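Local structure of HEPN domain-containing protein (Sulfolobus tokodaii, 1WOL) at residues C37-K40 with A41-L45; G55-I58 with S59-L62; D68-Q71 with C72-L76. The protein is of unknown function but, as a HEPN domain-containing protein, belongs to a family of helical domains thought to bind nucleotides or act on nucleic acids. All blocks are in the same frame, centred on the assembly; numbering follows the deposited sequence.

Overall arrangement
The three contacts come in series along one chain, inside a single all-helical HEPN domain. Contact 1 lies in the C-terminal half of the long helix 27-48, contact 2 caps and forms the short helix 58-61, and contact 3 makes up most of helix 67-77. Their centres are about 10 Å apart from 1 to 2 and from 2 to 3, and about 13 Å from 1 to 3. Val42 meets Leu62, Ile58 and Leu62 meet Ala73, and Ala38 meets Leu76, joining all three directly. The two short helices thus pack together against the long one, and contact 3 adds a disulfide, tying helix 67-77 covalently to helix 100-120.

Contact 1 of 3, residues C37-K40 with A41-L45; sequences CAEK and AVKGL
Lys43 N gives its hydrogen to Glu39 O at 2.9 Å (155° at the hydrogen), one of four successive i to i+4 bonds that make this an unbroken stretch of alpha-helix in the helical bundle of the HEPN domain. Ala41 N on Cys37 O, Val42 N on Ala38 O and Gly44 N on Lys40 O are the others. The side chain of Val42 joins in on the second of these: its CG2 branch lies beside its own backbone N, and Val42 CG2 touches Ala38 O at 3.4 Å.

On another side of the helix Glu39 and Lys43 run alongside each other, pointing the same way. Lys43 lays its CB and CG against Glu39 O, CG at 3.6 Å, and then stretches out. Glu39 CG stands anti to its amide nitrogen (chi1 -175°), and its carboxylate ends next to the ammonium group. A salt bridge is modelled between Glu39 OE2 and Lys43 NZ, but its very short distance and the crowding of OE2 make its geometry doubtful. The ammonium also has a weak bond to Gly55 O. Lys40 bends at CG, leaving its NZ 5.5 Å from Lys43 NZ; two like charges this near would probably favour a charged carboxylate on Glu39 beside them.

Helix 4-23 covers Cys37 through Leu15 and meets Lys43 through Trp7, while Ile113 of helix 100-120 packs on Ala38 and Val42. Within the helix itself, the methyl carbon Ala41 CB rests 3.5 Å from both Cys37 O and Ala38 O.

Contact 2 of 3, residues G55-I58 with S59-L62; sequences GHSI and SHLL
Ser57 OG accepts the backbone N-H of His60 N at 3.1 Å, the N-cap bond that starts helix 58-61 of this HEPN domain. The hydroxyl oxygen is placed for it by a first torsion that sets OG anti to the Ser57 nitrogen (chi1 163°). The carbonyl of the same serine works too: Ser57 O receives Leu61 N at 3.3 Å and, weakly, His60 N. His60 turns its ring back along the cap, with CD2 3.4 Å from Ser57 CB in an oblique approach. Leu61 in turn lays CG on Ser57 O, also at 3.3 Å.

One residue on, Ile58 O takes weak bonds from Leu61 N and Leu62 N as the short helix ends. Leu62 folds back over that carbonyl, its CG 3.2 Å from Ile58 O and its CD1 4.4 Å from Ile58 CG2.

Behind this first shell stands Asp77, holding the start of the helix from outside. With an alanine in place of Ser57, the N-H of His60 is likely to lose its side-chain acceptor and Asp77 OD2 one of its partners. The carboxylate splits its work: Asp77 OD1 bonds Ile58 N, while Asp77 OD2 bonds both Ser57 OG and Ser59 N.

Contact 3 of 3, residues D68-Q71 with C72-L76; sequences DILQ and CATFL. With TBU (tertiary-butyl alcohol), chain C.
Cys72, Gln71 and Leu70 carry this turn of helix 67-77. Cys72 N gives its hydrogen to Asp68 O at 3.1 Å. Its sulfur, swung beside its own backbone N (chi1 -85°), leads out to a disulfide with Cys109, a covalent tie from this helix to helix 100-120.

Gln71 takes part through its carbonyl. Gln71 O accepts Phe75 N at 3.0 Å and is brushed by Phe75 CB at 3.3 Å. That corner also receives tertiary-butyl alcohol: its methyl C2 lies 3.8 Å from Phe75 CB, and C3 stands 4.2 Å above the centre of the Phe75 ring, so this methyl lies over one face of the ring. Glu105 and Cys109 complete this pocket.

Leu70 O is held twice by Thr74. The amide comes in almost straight (172°) at 2.8 Å from Thr74 N to Leu70 O, and the hydroxyl, Thr74 OG1, donates to the same Leu70 O at 3.1 Å from the opposite face of the carbonyl, fixing the threonine rotation.

Toward helix 100-120, Asp68 makes a salt bridge to Arg112 and Ile69 meets Trp116; Ala73 and Leu76 lean on Ile58 of helix 58-61, and Leu76 reaches Ala38 and Ser34 of helix 27-48.

Contact 1 of 3, residues C37-K40 with A41-L45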
loop_
_atom_site.group_PDB
_atom_site.type_symbol
_atom_site.label_atom_id
_atom_site.label_comp_id
_atom_site.label_asym_id
_atom_site.label_seq_id
_atom_site.Cartn_x
_atom_site.Cartn_y
_atom_site.Cartn_z
ATOM N N CYS A 37 -2.859 1.981 -2.035
ATOM C CA CYS A 37 -3.982 1.483 -1.332
ATOM C C CYS A 37 -3.693 1.404 0.191
ATOM O O CYS A 37 -4.516 1.917 0.966
ATOM C CB CYS A 37 -4.350 0.097 -1.938
ATOM S SG CYS A 37 -5.654 -0.733 -0.875
ATOM N N ALA A 38 -2.608 0.740 0.526
ATOM C CA ALA A 38 -2.304 0.533 1.964
ATOM C C ALA A 38 -2.071 1.853 2.658
ATOM O O ALA A 38 -2.588 2.058 3.779
ATOM C CB ALA A 38 -1.092 -0.427 2.059
ATOM N N GLU A 39 -1.266 2.714 1.978
ATOM C CA GLU A 39 -0.966 4.044 2.600
ATOM C C GLU A 39 -2.276 4.832 2.832
ATOM O O GLU A 39 -2.470 5.398 3.924
ATOM C CB GLU A 39 0.011 4.851 1.672
ATOM C CG GLU A 39 0.404 6.198 2.451
ATOM C CD GLU A 39 1.066 7.233 1.583
ATOM O OE1 GLU A 39 1.614 6.911 0.488
ATOM O OE2 GLU A 39 1.044 8.412 2.054
ATOM N N LYS A 40 -3.202 4.924 1.899
ATOM C CA LYS A 40 -4.435 5.639 2.087
ATOM C C LYS A 40 -5.287 5.025 3.190
ATOM O O LYS A 40 -5.895 5.739 4.005
ATOM C CB LYS A 40 -5.183 5.781 0.776
ATOM C CG LYS A 40 -4.639 6.866 -0.289
ATOM C CD LYS A 40 -3.233 7.404 -0.299
ATOM C CE LYS A 40 -3.091 8.483 -1.334
ATOM N NZ LYS A 40 -1.758 8.962 -1.124
ATOM N N ALA A 41 -5.393 3.710 3.219
ATOM C CA ALA A 41 -6.154 3.041 4.302
ATOM C C ALA A 41 -5.583 3.346 5.674
ATOM O O ALA A 41 -6.404 3.651 6.511
ATOM C CB ALA A 41 -6.051 1.522 4.033
ATOM N N VAL A 42 -4.277 3.288 5.828
ATOM C CA VAL A 42 -3.646 3.542 7.159
ATOM C C VAL A 42 -3.825 5.008 7.457
ATOM O O VAL A 42 -4.174 5.305 8.605
ATOM C CB VAL A 42 -2.247 3.073 7.151
ATOM C CG1 VAL A 42 -1.541 3.516 8.428
ATOM C CG2 VAL A 42 -2.293 1.522 7.119
ATOM N N LYS A 43 -3.788 5.896 6.449
ATOM C CA LYS A 43 -4.055 7.319 6.885
ATOM C C LYS A 43 -5.519 7.540 7.286
ATOM O O LYS A 43 -5.838 8.459 8.191
ATOM C CB LYS A 43 -3.645 8.268 5.683
ATOM C CG LYS A 43 -2.182 8.522 5.770
ATOM C CD LYS A 43 -1.536 9.252 4.653
ATOM C CE LYS A 43 -0.113 9.691 5.015
ATOM N NZ LYS A 43 0.628 10.000 3.689
ATOM N N GLY A 44 -6.421 6.791 6.702
ATOM C CA GLY A 44 -7.808 6.795 7.043
ATOM C C GLY A 44 -7.958 6.342 8.518
ATOM O O GLY A 44 -8.728 6.885 9.281
ATOM N N LEU A 45 -7.265 5.242 8.816
ATOM C CA LEU A 45 -7.343 4.733 10.227
ATOM C C LEU A 45 -6.777 5.767 11.209
ATOM O O LEU A 45 -7.360 5.987 12.301
ATOM C CB LEU A 45 -6.494 3.463 10.344
ATOM C CG LEU A 45 -6.402 2.843 11.768
ATOM C CD1 LEU A 45 -7.733 2.360 12.147
ATOM C CD2 LEU A 45 -5.280 1.780 11.729
#

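Contact 2 of 3, residues G55-I58 with S59-L62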
loop_
_atom_site.group_PDB
_atom_site.type_symbol
_atom_site.label_atom_id
_atom_site.label_comp_id
_atom_site.label_asym_id
_atom_site.label_seq_id
_atom_site.Cartn_x
_atom_site.Cartn_y
_atom_site.Cartn_z
ATOM N N GLY A 55 4.576 11.158 6.932
ATOM C CA GLY A 55 5.612 10.475 6.181
ATOM C C GLY A 55 4.831 9.572 5.229
ATOM O O GLY A 55 3.586 9.569 5.229
ATOM N N HIS A 56 5.522 8.845 4.372
ATOM C CA HIS A 56 4.801 7.947 3.463
ATOM C C HIS A 56 5.196 6.510 3.732
ATOM O O HIS A 56 4.881 5.597 2.965
ATOM C CB HIS A 56 5.106 8.294 2.012
ATOM C CG HIS A 56 4.456 9.564 1.556
ATOM N ND1 HIS A 56 5.173 10.713 1.261
ATOM C CD2 HIS A 56 3.153 9.883 1.409
ATOM C CE1 HIS A 56 4.328 11.682 0.954
ATOM N NE2 HIS A 56 3.097 11.206 1.039
ATOM N N SER A 57 5.916 6.293 4.806
ATOM C CA SER A 57 6.291 4.918 5.140
ATOM C C SER A 57 5.066 4.327 5.830
ATOM O O SER A 57 4.612 4.870 6.841
ATOM C CB SER A 57 7.422 4.920 6.122
ATOM O OG SER A 57 7.460 3.627 6.702
ATOM N N ILE A 58 4.482 3.221 5.308
ATOM C CA ILE A 58 3.322 2.701 5.948
ATOM C C ILE A 58 3.692 2.126 7.326
ATOM O O ILE A 58 2.955 2.223 8.276
ATOM C CB ILE A 58 2.723 1.609 5.078
ATOM C CG1 ILE A 58 2.284 2.202 3.784
ATOM C CG2 ILE A 58 1.519 0.976 5.804
ATOM C CD1 ILE A 58 2.384 1.163 2.591
ATOM N N SER A 59 4.864 1.536 7.391
ATOM C CA SER A 59 5.346 0.984 8.614
ATOM C C SER A 59 5.553 2.021 9.744
ATOM O O SER A 59 5.351 1.743 10.893
ATOM C CB SER A 59 6.670 0.287 8.366
ATOM O OG SER A 59 7.049 -0.376 9.550
ATOM N N HIS A 60 5.965 3.227 9.387
ATOM C CA HIS A 60 6.212 4.207 10.439
ATOM C C HIS A 60 4.923 4.766 10.867
ATOM O O HIS A 60 4.849 5.225 11.966
ATOM C CB HIS A 60 7.141 5.351 9.955
ATOM C CG HIS A 60 8.556 4.917 9.664
ATOM N ND1 HIS A 60 9.241 4.004 10.454
ATOM C CD2 HIS A 60 9.466 5.406 8.782
ATOM C CE1 HIS A 60 10.512 3.960 10.078
ATOM N NE2 HIS A 60 10.676 4.801 9.062
ATOM N N LEU A 61 3.874 4.677 10.032
ATOM C CA LEU A 61 2.572 5.188 10.385
ATOM C C LEU A 61 1.834 4.304 11.398
ATOM O O LEU A 61 0.979 4.742 12.123
ATOM C CB LEU A 61 1.676 5.342 9.138
ATOM C CG LEU A 61 1.906 6.409 8.056
ATOM C CD1 LEU A 61 0.903 6.204 6.897
ATOM C CD2 LEU A 61 1.681 7.776 8.705
ATOM N N LEU A 62 2.151 3.026 11.414
ATOM C CA LEU A 62 1.503 2.131 12.347
ATOM C C LEU A 62 2.135 2.164 13.745
ATOM O O LEU A 62 3.357 2.433 13.863
ATOM C CB LEU A 62 1.654 0.709 11.822
ATOM C CG LEU A 62 1.163 0.570 10.385
ATOM C CD1 LEU A 62 1.661 -0.758 9.898
ATOM C CD2 LEU A 62 -0.332 0.577 10.377
#

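Contact 3 of 3, residues D68-Q71 with C72-L76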
loop_
_atom_site.group_PDB
_atom_site.type_symbol
_atom_site.label_atom_id
_atom_site.label_comp_id
_atom_site.label_asym_id
_atom_site.label_seq_id
_atom_site.Cartn_x
_atom_site.Cartn_y
_atom_site.Cartn_z
ATOM N N ASP A 68 1.573 -9.755 10.872
ATOM C CA ASP A 68 1.327 -9.907 9.463
ATOM C C ASP A 68 1.137 -8.565 8.804
ATOM O O ASP A 68 1.431 -8.450 7.627
ATOM C CB ASP A 68 0.083 -10.743 9.157
ATOM C CG ASP A 68 -1.160 -10.152 9.717
ATOM O OD1 ASP A 68 -1.354 -10.122 10.926
ATOM O OD2 ASP A 68 -2.056 -9.718 8.982
ATOM N N ILE A 69 0.591 -7.606 9.543
ATOM C CA ILE A 69 0.359 -6.250 9.009
ATOM C C ILE A 69 1.709 -5.532 8.886
ATOM O O ILE A 69 1.958 -4.896 7.886
ATOM C CB ILE A 69 -0.579 -5.508 9.921
ATOM C CG1 ILE A 69 -2.003 -6.106 9.886
ATOM C CG2 ILE A 69 -0.665 -3.926 9.536
ATOM C CD1 ILE A 69 -2.749 -6.038 8.408
ATOM N N LEU A 70 2.531 -5.587 9.960
ATOM C CA LEU A 70 3.865 -5.013 9.819
ATOM C C LEU A 70 4.668 -5.667 8.641
ATOM O O LEU A 70 5.400 -4.959 7.882
ATOM C CB LEU A 70 4.627 -5.233 11.128
ATOM C CG LEU A 70 5.943 -4.432 11.198
ATOM C CD1 LEU A 70 5.644 -2.955 11.119
ATOM C CD2 LEU A 70 6.574 -4.805 12.553
ATOM N N GLN A 71 4.551 -6.998 8.434
ATOM C CA GLN A 71 5.284 -7.665 7.348
ATOM C C GLN A 71 4.795 -7.126 5.992
ATOM O O GLN A 71 5.611 -6.817 5.073
ATOM C CB GLN A 71 5.099 -9.183 7.346
ATOM C CG GLN A 71 5.809 -9.705 8.575
ATOM C CD GLN A 71 5.390 -11.101 8.892
ATOM O OE1 GLN A 71 4.634 -11.764 8.111
ATOM N NE2 GLN A 71 5.884 -11.548 9.951
ATOM N N CYS A 72 3.481 -6.987 5.839
ATOM C CA CYS A 72 3.035 -6.424 4.551
ATOM C C CYS A 72 3.335 -4.918 4.444
ATOM O O CYS A 72 3.508 -4.497 3.287
ATOM C CB CYS A 72 1.500 -6.582 4.422
ATOM S SG CYS A 72 1.023 -8.220 3.760
ATOM N N ALA A 73 3.202 -4.147 5.517
ATOM C CA ALA A 73 3.558 -2.710 5.399
ATOM C C ALA A 73 5.069 -2.635 4.996
ATOM O O ALA A 73 5.399 -1.889 4.069
ATOM C CB ALA A 73 3.294 -2.011 6.744
ATOM N N THR A 74 5.957 -3.339 5.656
ATOM C CA THR A 74 7.391 -3.296 5.266
ATOM C C THR A 74 7.574 -3.663 3.804
ATOM O O THR A 74 8.361 -3.008 3.048
ATOM C CB THR A 74 8.217 -4.213 6.213
ATOM O OG1 THR A 74 8.119 -3.611 7.501
ATOM C CG2 THR A 74 9.740 -4.414 5.776
ATOM N N PHE A 75 6.861 -4.712 3.346
ATOM C CA PHE A 75 6.993 -5.179 1.972
ATOM C C PHE A 75 6.473 -4.084 1.051
ATOM O O PHE A 75 7.134 -3.852 -0.027
ATOM C CB PHE A 75 6.158 -6.469 1.804
ATOM C CG PHE A 75 6.099 -7.013 0.431
ATOM C CD1 PHE A 75 7.196 -7.591 -0.178
ATOM C CD2 PHE A 75 4.900 -6.916 -0.332
ATOM C CE1 PHE A 75 7.113 -8.037 -1.517
ATOM C CE2 PHE A 75 4.859 -7.380 -1.662
ATOM C CZ PHE A 75 5.944 -7.937 -2.279
ATOM N N LEU A 76 5.307 -3.492 1.311
ATOM C CA LEU A 76 4.765 -2.498 0.381
ATOM C C LEU A 76 5.626 -1.209 0.382
ATOM O O LEU A 76 5.672 -0.496 -0.641
ATOM C CB LEU A 76 3.347 -2.159 0.735
ATOM C CG LEU A 76 2.391 -3.305 0.282
ATOM C CD1 LEU A 76 0.954 -2.924 0.785
ATOM C CD2 LEU A 76 2.419 -3.459 -1.220
HETATM O O TBU C . 4.942 -12.310 2.556
HETATM C C TBU C . 5.217 -11.075 1.875
HETATM C C1 TBU C . 6.762 -11.139 1.559
HETATM C C2 TBU C . 4.928 -9.937 2.817
HETATM C C3 TBU C . 4.329 -11.009 0.667
#